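Local structure of iron-sulfur cluster co-chaperone protein HscB (Homo sapiens, 3BVO) at residues F133-I137 and K189-F193. The protein acts as a J-type co-chaperone in mitochondrial iron-sulfur cluster assembly, forming a transfer complex with ISCU and HSPA9, and is required for incorporation of clusters into SDHB. Residues are numbered along the deposited sequence; the frame is centred on the assembly and turned at random.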
# COMPACT_ATOMS: atom_id res chain seq x y z
N PHE A 133 23.49 2.11 10.83
CA PHE A 133 22.06 1.99 11.05
C PHE A 133 21.78 1.04 12.20
O PHE A 133 21.01 1.37 13.10
CB PHE A 133 21.33 1.55 9.77
CG PHE A 133 19.88 1.29 9.97
CD1 PHE A 133 18.97 2.34 9.95
CD2 PHE A 133 19.42 -0.01 10.19
CE1 PHE A 133 17.60 2.11 10.14
CE2 PHE A 133 18.05 -0.26 10.39
CZ PHE A 133 17.14 0.81 10.36
N LEU A 134 22.42 -0.13 12.17
CA LEU A 134 22.31 -1.09 13.27
C LEU A 134 22.55 -0.41 14.61
O LEU A 134 21.77 -0.57 15.53
CB LEU A 134 23.27 -2.27 13.09
CG LEU A 134 23.00 -3.31 12.00
CD1 LEU A 134 24.13 -4.33 11.99
CD2 LEU A 134 21.66 -4.01 12.14
N ILE A 135 23.62 0.38 14.68
CA ILE A 135 23.94 1.17 15.87
C ILE A 135 22.77 2.05 16.30
O ILE A 135 22.40 2.05 17.48
CB ILE A 135 25.24 2.01 15.68
CG1 ILE A 135 26.47 1.22 16.13
CG2 ILE A 135 25.19 3.29 16.48
CD1 ILE A 135 27.17 0.48 15.03
N GLU A 136 22.18 2.78 15.35
CA GLU A 136 21.01 3.62 15.62
C GLU A 136 19.89 2.81 16.23
O GLU A 136 19.24 3.24 17.19
CB GLU A 136 20.51 4.31 14.35
CG GLU A 136 21.43 5.42 13.86
CD GLU A 136 21.17 5.83 12.41
OE1 GLU A 136 20.00 6.14 12.08
OE2 GLU A 136 22.14 5.83 11.60
N ILE A 137 19.68 1.62 15.68
CA ILE A 137 18.57 0.76 16.05
C ILE A 137 18.65 0.25 17.47
O ILE A 137 17.64 0.17 18.18
CB ILE A 137 18.42 -0.41 15.06
CG1 ILE A 137 17.62 0.05 13.85
CG2 ILE A 137 17.73 -1.61 15.71
CD1 ILE A 137 16.20 0.53 14.17
N LYS A 189 14.59 0.19 5.86
CA LYS A 189 14.82 0.94 7.09
C LYS A 189 13.50 1.37 7.65
O LYS A 189 13.23 1.20 8.82
CB LYS A 189 15.72 2.15 6.86
CG LYS A 189 17.20 1.83 6.69
CD LYS A 189 18.02 3.09 6.68
CE LYS A 189 19.46 2.83 6.27
NZ LYS A 189 20.27 4.07 6.40
N MSE A 190 12.65 1.91 6.80
CA MSE A 190 11.37 2.41 7.25
C MSE A 190 10.55 1.32 7.91
O MSE A 190 9.72 1.59 8.78
CB MSE A 190 10.61 3.04 6.11
CG MSE A 190 11.15 4.38 5.69
SE MSE A 190 10.28 4.98 4.03
CE MSE A 190 8.39 4.64 4.51
N ARG A 191 10.79 0.07 7.51
CA ARG A 191 10.10 -1.03 8.13
C ARG A 191 10.44 -1.10 9.64
O ARG A 191 9.53 -1.25 10.47
CB ARG A 191 10.37 -2.35 7.41
CG ARG A 191 9.13 -3.25 7.40
CD ARG A 191 9.43 -4.67 6.99
NE ARG A 191 10.36 -4.72 5.87
CZ ARG A 191 10.33 -5.61 4.88
NH1 ARG A 191 11.24 -5.54 3.92
NH2 ARG A 191 9.40 -6.55 4.85
N TYR A 192 11.73 -0.96 9.97
CA TYR A 192 12.17 -0.92 11.36
C TYR A 192 11.43 0.13 12.16
O TYR A 192 10.81 -0.17 13.18
CB TYR A 192 13.67 -0.71 11.47
CG TYR A 192 14.44 -1.98 11.20
CD1 TYR A 192 14.64 -2.93 12.21
CD2 TYR A 192 14.94 -2.25 9.92
CE1 TYR A 192 15.35 -4.12 11.96
CE2 TYR A 192 15.65 -3.43 9.66
CZ TYR A 192 15.84 -4.36 10.67
OH TYR A 192 16.53 -5.51 10.41
N PHE A 193 11.48 1.37 11.70
CA PHE A 193 10.89 2.44 12.45
C PHE A 193 9.38 2.31 12.62
O PHE A 193 8.87 2.73 13.65
CB PHE A 193 11.31 3.80 11.91
CG PHE A 193 12.72 4.18 12.29
CD1 PHE A 193 13.80 3.42 11.83
CD2 PHE A 193 12.96 5.26 13.11
CE1 PHE A 193 15.11 3.74 12.19
CE2 PHE A 193 14.27 5.59 13.47
CZ PHE A 193 15.34 4.82 13.01
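Phe133 and Ile137 face Lys189, Tyr192 and Phe193 across two helix segments that run nearly parallel, their N-to-C directions 6° apart and their axes 11.9 Å from each other at closest approach. That wide spacing is bridged by the ring of Phe133, carried across with CG anti to the backbone N (chi1 175°). The extended aliphatic chain of Lys189 lies alongside the ring and points back toward helix 131-146; a CH-pi contact puts Lys189 CG over one face, 3.8 Å from the ring centroid. At the far end, the edge of Phe133 meets the face of Tyr192 in an offset edge-to-face pair, Phe133 CE2 lying 3.7 Å from Tyr192 CD2, with centroids 5.5 Å apart and planes at 66°. The edge of Phe193 brings its CE1 to 3.6 Å from Phe133 CE1, and Ile137 CD1 reaches both Tyr192 CB and Phe193 CE1, each at 3.9 Å. With an alanine at Phe133, the Lys189 methylenes and Tyr192 face would probably lose their shared partner, opening a gap. Beyond the contact, Tyr192 OH hydrogen-bonds Asp126 OD2, while Phe193 packs on helix 150-176. This largely apolar, mostly buried packing joins helices 131-146 and 180-203, which with helix 150-176 form the three-helix C-terminal domain of HscB proteins.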